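Local coordinates for protein aminoglycoside N(3)-acetyltransferase, AAC(3)-IVa (Escherichia coli, PDB 6MN3) that binds a zinc ion and probably transfers an acetyl group from acetyl-CoA to the 3-amino group of 2-deoxystreptamine aminoglycosides such as gentamicin and apramycin, giving antibiotic resistance, at residues T59-S64 against F106-P111; D70-P75 against H171-Q176; A113-S118 against V135-G140. All coordinates share one frame; numbering follows the deposited sequence.

Contact 1 (T59-S64 against F106-P111); sequences TLVMPS and FAAAGP
Leu60 pairs with Ala109 and Met62 with Ala107, each through two backbone hydrogen bonds, so strands 59-63 and 106-109 run antiparallel, their axes 4.6 Å apart at closest. The Leu60 bonds, N to Ala109 O and O to Ala109 N, are both 2.9 Å long; the bond from Ala107 N to Met62 O meets the carbonyl nearly end-on at 2.7 Å. Between them the non-hydrogen-bonded pair Val61 and Ala108 puts Val61 CG2 4.0 Å from Ala108 CB. Val61 CG1, anti to the backbone N (chi1 -166°), turns instead to Phe106 CD1 at 4.1 Å, the two side chains crossing at about a right angle. Pro63 lays its CA over one face of the Phe106 ring, a CH-pi contact 4.0 Å from the ring centroid. At the other end Thr59 OG1 packs against Pro111 CD and accepts a hydrogen bond from Gln112 N, just beyond. Gly110 CA lies 4.0 Å from Thr59 CA, the closest CA pair of the register. Ser64 OG is hydrogen-bonded to Arg99 NE. Strand 26-31 flanks 59-63 on its other edge in the mixed central sheet; Leu60, Met62, Ala107 and Ala109 face Phe91 of helix 86-91, and helix 42-54 also packs on Leu60 and Met62.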
loop_
_atom_site.group_PDB
_atom_site.type_symbol
_atom_site.label_atom_id
_atom_site.label_comp_id
_atom_site.label_asym_id
_atom_site.label_seq_id
_atom_site.Cartn_x
_atom_site.Cartn_y
_atom_site.Cartn_z
ATOM N N THR A 59 10.118 6.808 9.394
ATOM C CA THR A 59 8.683 7.048 9.366
ATOM C C THR A 59 7.987 5.843 8.754
ATOM O O THR A 59 8.351 5.401 7.660
ATOM C CB THR A 59 8.346 8.315 8.578
ATOM O OG1 THR A 59 8.986 9.438 9.194
ATOM C CG2 THR A 59 6.841 8.542 8.558
ATOM N N LEU A 60 6.994 5.317 9.464
ATOM C CA LEU A 60 6.246 4.139 9.044
ATOM C C LEU A 60 4.894 4.564 8.493
ATOM O O LEU A 60 4.169 5.322 9.142
ATOM C CB LEU A 60 6.058 3.177 10.218
ATOM C CG LEU A 60 5.119 1.993 10.006
ATOM C CD1 LEU A 60 5.664 1.070 8.927
ATOM C CD2 LEU A 60 4.921 1.245 11.318
ATOM N N VAL A 61 4.558 4.077 7.299
ATOM C CA VAL A 61 3.318 4.441 6.625
ATOM C C VAL A 61 2.551 3.174 6.275
ATOM O O VAL A 61 3.142 2.170 5.865
ATOM C CB VAL A 61 3.578 5.280 5.356
ATOM C CG1 VAL A 61 2.287 5.921 4.880
ATOM C CG2 VAL A 61 4.637 6.340 5.621
ATOM N N MET A 62 1.231 3.224 6.433
ATOM C CA MET A 62 0.347 2.116 6.112
ATOM C C MET A 62 -0.928 2.645 5.475
ATOM O O MET A 62 -1.376 3.752 5.798
ATOM C CB MET A 62 -0.023 1.297 7.356
ATOM C CG MET A 62 1.131 0.562 7.991
ATOM S SD MET A 62 0.542 -0.485 9.325
ATOM C CE MET A 62 2.060 -0.761 10.232
ATOM N N PRO A 63 -1.532 1.879 4.569
ATOM C CA PRO A 63 -2.864 2.243 4.079
ATOM C C PRO A 63 -3.868 2.212 5.221
ATOM O O PRO A 63 -3.717 1.463 6.190
ATOM C CB PRO A 63 -3.166 1.166 3.031
ATOM C CG PRO A 63 -2.287 0.019 3.400
ATOM C CD PRO A 63 -1.039 0.631 3.962
ATOM N N SER A 64 -4.902 3.044 5.104
ATOM C CA SER A 64 -5.844 3.204 6.203
ATOM C C SER A 64 -7.188 3.740 5.727
ATOM O O SER A 64 -7.791 4.586 6.395
ATOM C CB SER A 64 -5.252 4.137 7.265
ATOM O OG SER A 64 -5.938 4.019 8.497
ATOM N N PHE A 106 -4.294 7.263 4.561
ATOM C CA PHE A 106 -3.153 6.491 5.021
ATOM C C PHE A 106 -2.870 6.859 6.473
ATOM O O PHE A 106 -3.424 7.820 7.014
ATOM C CB PHE A 106 -1.912 6.758 4.155
ATOM C CG PHE A 106 -1.890 5.989 2.864
ATOM C CD1 PHE A 106 -0.980 4.964 2.669
ATOM C CD2 PHE A 106 -2.768 6.300 1.838
ATOM C CE1 PHE A 106 -0.950 4.258 1.480
ATOM C CE2 PHE A 106 -2.743 5.597 0.647
ATOM C CZ PHE A 106 -1.833 4.574 0.468
ATOM N N ALA A 107 -1.999 6.083 7.108
ATOM C CA ALA A 107 -1.555 6.366 8.465
ATOM C C ALA A 107 -0.036 6.392 8.490
ATOM O O ALA A 107 0.615 5.565 7.846
ATOM C CB ALA A 107 -2.087 5.330 9.461
ATOM N N ALA A 108 0.526 7.345 9.228
ATOM C CA ALA A 108 1.970 7.516 9.257
ATOM C C ALA A 108 2.412 7.960 10.643
ATOM O O ALA A 108 1.742 8.769 11.290
ATOM C CB ALA A 108 2.428 8.528 8.200
ATOM N N ALA A 109 3.546 7.420 11.090
ATOM C CA ALA A 109 4.130 7.762 12.383
ATOM C C ALA A 109 5.632 7.904 12.209
ATOM O O ALA A 109 6.297 6.965 11.760
ATOM C CB ALA A 109 3.807 6.701 13.440
ATOM N N GLY A 110 6.163 9.072 12.564
ATOM C CA GLY A 110 7.566 9.364 12.392
ATOM C C GLY A 110 7.788 10.820 12.042
ATOM O O GLY A 110 6.838 11.594 11.888
ATOM N N PRO A 111 9.054 11.226 11.902
ATOM C CA PRO A 111 9.346 12.639 11.602
ATOM C C PRO A 111 8.813 13.104 10.259
ATOM O O PRO A 111 8.811 14.313 10.005
ATOM C CB PRO A 111 10.881 12.701 11.639
ATOM C CG PRO A 111 11.314 11.456 12.356
ATOM C CD PRO A 111 10.280 10.425 12.040
#

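Contact 2 (D70-P75 against H171-Q176)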
loop_
_atom_site.group_PDB
_atom_site.type_symbol
_atom_site.label_atom_id
_atom_site.label_comp_id
_atom_site.label_asym_id
_atom_site.label_seq_id
_atom_site.Cartn_x
_atom_site.Cartn_y
_atom_site.Cartn_z
ATOM N N ASP A 70 -20.456 5.281 0.866
ATOM C CA ASP A 70 -21.649 5.996 1.300
ATOM C C ASP A 70 -21.489 6.667 2.656
ATOM O O ASP A 70 -22.343 7.479 3.032
ATOM C CB ASP A 70 -22.849 5.040 1.350
ATOM C CG ASP A 70 -23.035 4.267 0.060
ATOM O OD1 ASP A 70 -22.727 4.820 -1.016
ATOM O OD2 ASP A 70 -23.488 3.104 0.124
ATOM N N GLU A 71 -20.426 6.356 3.394
ATOM C CA GLU A 71 -20.218 6.895 4.725
ATOM C C GLU A 71 -19.091 7.919 4.722
ATOM O O GLU A 71 -18.051 7.693 4.094
ATOM C CB GLU A 71 -19.880 5.775 5.717
ATOM C CG GLU A 71 -19.982 6.172 7.179
ATOM C CD GLU A 71 -19.830 4.987 8.111
ATOM O OE1 GLU A 71 -20.849 4.331 8.412
ATOM O OE2 GLU A 71 -18.690 4.707 8.539
ATOM N N PRO A 72 -19.268 9.052 5.397
ATOM C CA PRO A 72 -18.160 10.001 5.537
ATOM C C PRO A 72 -17.042 9.416 6.383
ATOM O O PRO A 72 -17.258 8.550 7.234
ATOM C CB PRO A 72 -18.809 11.209 6.225
ATOM C CG PRO A 72 -20.018 10.652 6.907
ATOM C CD PRO A 72 -20.506 9.546 6.023
ATOM N N PHE A 73 -15.829 9.899 6.134
ATOM C CA PHE A 73 -14.635 9.389 6.791
ATOM C C PHE A 73 -14.206 10.322 7.915
ATOM O O PHE A 73 -14.204 11.546 7.755
ATOM C CB PHE A 73 -13.493 9.225 5.787
ATOM C CG PHE A 73 -12.251 8.624 6.375
ATOM C CD1 PHE A 73 -11.226 9.431 6.841
ATOM C CD2 PHE A 73 -12.108 7.250 6.462
ATOM C CE1 PHE A 73 -10.085 8.876 7.383
ATOM C CE2 PHE A 73 -10.968 6.690 7.003
ATOM C CZ PHE A 73 -9.956 7.505 7.465
ATOM N N ASP A 74 -13.836 9.733 9.052
ATOM C CA ASP A 74 -13.317 10.483 10.193
ATOM C C ASP A 74 -12.004 9.842 10.621
ATOM O O ASP A 74 -11.986 8.642 10.963
ATOM C CB ASP A 74 -14.314 10.507 11.355
ATOM C CG ASP A 74 -13.704 11.059 12.632
ATOM O OD1 ASP A 74 -13.085 12.142 12.579
ATOM O OD2 ASP A 74 -13.840 10.410 13.689
ATOM N N PRO A 75 -10.894 10.584 10.636
ATOM C CA PRO A 75 -9.602 9.973 10.992
ATOM C C PRO A 75 -9.542 9.441 12.413
ATOM O O PRO A 75 -8.603 8.699 12.733
ATOM C CB PRO A 75 -8.600 11.119 10.790
ATOM C CG PRO A 75 -9.310 12.118 9.926
ATOM C CD PRO A 75 -10.757 12.006 10.283
ATOM N N HIS A 171 -17.190 6.563 -6.543
ATOM C CA HIS A 171 -17.718 7.692 -5.790
ATOM C C HIS A 171 -17.345 7.539 -4.323
ATOM O O HIS A 171 -16.906 6.478 -3.876
ATOM C CB HIS A 171 -19.236 7.820 -5.962
ATOM C CG HIS A 171 -20.023 6.798 -5.201
ATOM N ND1 HIS A 171 -20.366 5.575 -5.736
ATOM C CD2 HIS A 171 -20.537 6.819 -3.949
ATOM C CE1 HIS A 171 -21.056 4.885 -4.845
ATOM N NE2 HIS A 171 -21.174 5.618 -3.752
ATOM N N CYS A 172 -17.530 8.629 -3.579
ATOM C CA CYS A 172 -17.289 8.658 -2.144
ATOM C C CYS A 172 -18.164 9.748 -1.536
ATOM O O CYS A 172 -18.907 10.440 -2.239
ATOM C CB CYS A 172 -15.804 8.880 -1.834
ATOM S SG CYS A 172 -15.191 10.536 -2.225
ATOM N N THR A 173 -18.070 9.904 -0.217
ATOM C CA THR A 173 -18.904 10.845 0.518
ATOM C C THR A 173 -18.032 11.725 1.400
ATOM O O THR A 173 -17.208 11.218 2.167
ATOM C CB THR A 173 -19.946 10.110 1.370
ATOM O OG1 THR A 173 -20.986 9.606 0.523
ATOM C CG2 THR A 173 -20.552 11.046 2.406
ATOM N N ILE A 174 -18.219 13.040 1.288
ATOM C CA ILE A 174 -17.538 14.015 2.128
ATOM C C ILE A 174 -18.580 14.975 2.691
ATOM O O ILE A 174 -19.598 15.261 2.052
ATOM C CB ILE A 174 -16.434 14.777 1.354
ATOM C CG1 ILE A 174 -15.517 15.539 2.317
ATOM C CG2 ILE A 174 -17.039 15.715 0.317
ATOM C CD1 ILE A 174 -14.317 14.739 2.781
ATOM N N LEU A 175 -18.326 15.461 3.905
ATOM C CA LEU A 175 -19.269 16.319 4.610
ATOM C C LEU A 175 -18.976 17.782 4.303
ATOM O O LEU A 175 -17.828 18.229 4.401
ATOM C CB LEU A 175 -19.201 16.064 6.118
ATOM C CG LEU A 175 -20.260 16.683 7.042
ATOM C CD1 LEU A 175 -19.844 18.067 7.532
ATOM C CD2 LEU A 175 -21.627 16.739 6.367
ATOM N N GLN A 176 -20.017 18.523 3.935
ATOM C CA GLN A 176 -19.894 19.951 3.675
ATOM C C GLN A 176 -21.039 20.719 4.327
ATOM O O GLN A 176 -21.959 20.122 4.887
ATOM C CB GLN A 176 -19.863 20.227 2.170
ATOM C CG GLN A 176 -18.550 19.861 1.500
ATOM C CD GLN A 176 -18.182 20.815 0.380
ATOM O OE1 GLN A 176 -19.053 21.425 -0.241
ATOM N NE2 GLN A 176 -16.888 20.949 0.118
#
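Loop 70-75 passes over the end of strand 168-174 with the touching parts 57° apart in direction, and the backbones come nearest at Pro72 and Thr173, whose CA atoms are 5.1 Å apart. The strand belongs to a two-stranded antiparallel hairpin with 181-187, and here the long loop between strand 59-63 and helix 86-91 lies against that hairpin. Thr173 fills the middle: its CB points at the loop and sits against the carbonyl of Asp70. Its CG2, anti to the backbone N, reaches Pro72 CD at 3.9 Å, the two side chains lying side by side and pointing the same way. The same rotation (chi1 -75°) leaves OG1 on the Asp70 side, where its hydrogen bond is to Asp69 O. Thus the methyl packs on the proline while the hydroxyl ties the strand to Asp69, the residue just before the segment. Asp70 starts away from the strand, yet its carboxylate bends back to His171, whose side chain also touches Asp69 of the loop and Arg182 and Asp184 of strand 181-187. Carboxylate and imidazole are nearly coplanar, 16° apart, which suits an in-plane His-carboxylate hydrogen bond. His171 NE2 donates to Asp70 OD1 over 3.2 Å, almost straight at 177°.

Contact 3 (A113-S118 against V135-G140); sequences AEQIIS and VHELDG
Leu138 and Gln115 come at each other from opposite directions, the leucine approaching one face of the glutamine's amide. Leu138 CD1 stands over that face, 3.4 Å from Gln115 NE2 and 3.8 Å from Gln115 CD, while Leu138 CD2, on the same side but out beyond the rim, lies 3.8 Å from Gln115 OE1. With CG anti to the backbone N (chi1 -159°) and an extended chain beyond it, Gln115 carries its amide right across to the other segment. There NE2 comes within 3.2 Å of Glu137 OE2, the amide and carboxylate planes turned 62° apart, and OE1 has a weak hydrogen bond from Gln112 NE2. Residues 135-137 are the weakly bonded last turn of helix 131-137, and a Schellman motif closes it: Asp139 takes positive phi, Gly140 N bonds to Val135 O, and Asp139 N to His136 O. Leu138, at this helix end, points its CB toward helix 113-117, and Asp139 OD1 is held by a salt bridge to Arg222. Deeper in, Ile116 splits its two branches between neighbours. Its CG1, beside the backbone N, touches Leu138 CD1 at 3.9 Å, whereas CG2 meets Val135 CG2 at 4.0 Å, the two side chains set at a slant. The Ile116 side chain also lies on Thr59 and Val61 of strand 59-63.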
loop_
_atom_site.group_PDB
_atom_site.type_symbol
_atom_site.label_atom_id
_atom_site.label_comp_id
_atom_site.label_asym_id
_atom_site.label_seq_id
_atom_site.Cartn_x
_atom_site.Cartn_y
_atom_site.Cartn_z
ATOM N N ALA A 113 5.669 11.981 9.010
ATOM C CA ALA A 113 4.256 11.620 8.919
ATOM C C ALA A 113 3.412 12.780 8.412
ATOM O O ALA A 113 2.499 12.583 7.601
ATOM C CB ALA A 113 3.751 11.153 10.282
ATOM N N GLU A 114 3.699 13.991 8.882
ATOM C CA GLU A 114 2.928 15.160 8.476
ATOM C C GLU A 114 3.006 15.385 6.967
ATOM O O GLU A 114 2.006 15.736 6.332
ATOM C CB GLU A 114 3.419 16.395 9.243
ATOM C CG GLU A 114 4.879 16.823 8.975
ATOM C CD GLU A 114 5.918 15.723 9.209
ATOM O OE1 GLU A 114 5.635 14.770 9.966
ATOM O OE2 GLU A 114 7.010 15.800 8.605
ATOM N N GLN A 115 4.183 15.182 6.371
ATOM C CA GLN A 115 4.349 15.469 4.949
ATOM C C GLN A 115 3.637 14.435 4.086
ATOM O O GLN A 115 3.100 14.766 3.022
ATOM C CB GLN A 115 5.838 15.532 4.604
ATOM C CG GLN A 115 6.156 16.284 3.327
ATOM C CD GLN A 115 7.496 15.878 2.751
ATOM O OE1 GLN A 115 8.522 15.960 3.428
ATOM N NE2 GLN A 115 7.493 15.425 1.504
ATOM N N ILE A 116 3.622 13.178 4.530
ATOM C CA ILE A 116 2.966 12.111 3.784
ATOM C C ILE A 116 1.448 12.162 3.928
ATOM O O ILE A 116 0.728 11.691 3.039
ATOM C CB ILE A 116 3.549 10.764 4.249
ATOM C CG1 ILE A 116 5.036 10.689 3.889
ATOM C CG2 ILE A 116 2.799 9.580 3.649
ATOM C CD1 ILE A 116 5.841 9.777 4.786
ATOM N N ILE A 117 0.941 12.769 5.000
ATOM C CA ILE A 117 -0.483 12.735 5.314
ATOM C C ILE A 117 -1.217 14.026 4.937
ATOM O O ILE A 117 -2.441 13.992 4.737
ATOM C CB ILE A 117 -0.654 12.411 6.817
ATOM C CG1 ILE A 117 -0.243 10.963 7.092
ATOM C CG2 ILE A 117 -2.064 12.669 7.314
ATOM C CD1 ILE A 117 -1.028 9.943 6.300
ATOM N N SER A 118 -0.497 15.135 4.751
ATOM C CA SER A 118 -1.099 16.468 4.746
ATOM C C SER A 118 -2.153 16.687 3.660
ATOM O O SER A 118 -3.002 17.571 3.818
ATOM C CB SER A 118 -0.001 17.519 4.589
ATOM O OG SER A 118 0.510 17.525 3.266
ATOM N N VAL A 135 5.336 9.264 -0.458
ATOM C CA VAL A 135 6.354 8.262 -0.161
ATOM C C VAL A 135 7.335 8.142 -1.322
ATOM O O VAL A 135 8.549 8.013 -1.121
ATOM C CB VAL A 135 5.687 6.912 0.164
ATOM C CG1 VAL A 135 6.716 5.788 0.176
ATOM C CG2 VAL A 135 4.950 6.986 1.498
ATOM N N HIS A 136 6.824 8.200 -2.554
ATOM C CA HIS A 136 7.682 8.076 -3.727
ATOM C C HIS A 136 8.659 9.242 -3.827
ATOM O O HIS A 136 9.835 9.049 -4.157
ATOM C CB HIS A 136 6.821 7.980 -4.987
ATOM C CG HIS A 136 7.605 7.967 -6.262
ATOM N ND1 HIS A 136 7.887 9.114 -6.973
ATOM C CD2 HIS A 136 8.160 6.947 -6.958
ATOM C CE1 HIS A 136 8.586 8.801 -8.050
ATOM N NE2 HIS A 136 8.764 7.493 -8.065
ATOM N N GLU A 137 8.197 10.459 -3.535
ATOM C CA GLU A 137 9.080 11.615 -3.631
ATOM C C GLU A 137 10.085 11.675 -2.487
ATOM O O GLU A 137 11.097 12.373 -2.607
ATOM C CB GLU A 137 8.253 12.904 -3.692
ATOM C CG GLU A 137 8.165 13.679 -2.391
ATOM C CD GLU A 137 7.436 15.003 -2.554
ATOM O OE1 GLU A 137 7.509 15.595 -3.653
ATOM O OE2 GLU A 137 6.788 15.451 -1.584
ATOM N N LEU A 138 9.839 10.956 -1.393
ATOM C CA LEU A 138 10.778 10.881 -0.283
ATOM C C LEU A 138 11.671 9.648 -0.357
ATOM O O LEU A 138 12.319 9.304 0.636
ATOM C CB LEU A 138 10.024 10.910 1.049
ATOM C CG LEU A 138 9.517 12.287 1.483
ATOM C CD1 LEU A 138 8.222 12.164 2.263
ATOM C CD2 LEU A 138 10.567 13.018 2.302
ATOM N N ASP A 139 11.712 8.979 -1.512
ATOM C CA ASP A 139 12.571 7.814 -1.737
ATOM C C ASP A 139 12.242 6.678 -0.771
ATOM O O ASP A 139 13.128 5.976 -0.277
ATOM C CB ASP A 139 14.052 8.193 -1.651
ATOM C CG ASP A 139 14.933 7.280 -2.478
ATOM O OD1 ASP A 139 14.389 6.518 -3.304
ATOM O OD2 ASP A 139 16.170 7.325 -2.304
ATOM N N GLY A 140 10.957 6.481 -0.511
ATOM C CA GLY A 140 10.540 5.477 0.443
ATOM C C GLY A 140 10.707 4.060 -0.073
ATOM O O GLY A 140 10.927 3.800 -1.258
#

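How the contacts relate
Contacts 1 and 3 are close neighbours, their centres about 9 Å apart, and share one layer of packing: strand 106-109 is followed, after a short turn, by helix 113-117, which lies on the sheet, with Val61 CG2 3.7 Å from Ile116 CD1 and Ala108 O 3.3 Å from Ala113 CB. Contact 3 then joins this helix to helix 131-137. Contact 2 stands apart at the surface, its centre about 21 Å from that of contact 1 and about 23 Å from that of contact 3; it meets contact 1 where Phe73 CZ lies 3.8 Å from Ser64 O. All three lie away from the zinc site of Cys191, His243, Cys249 and Cys252.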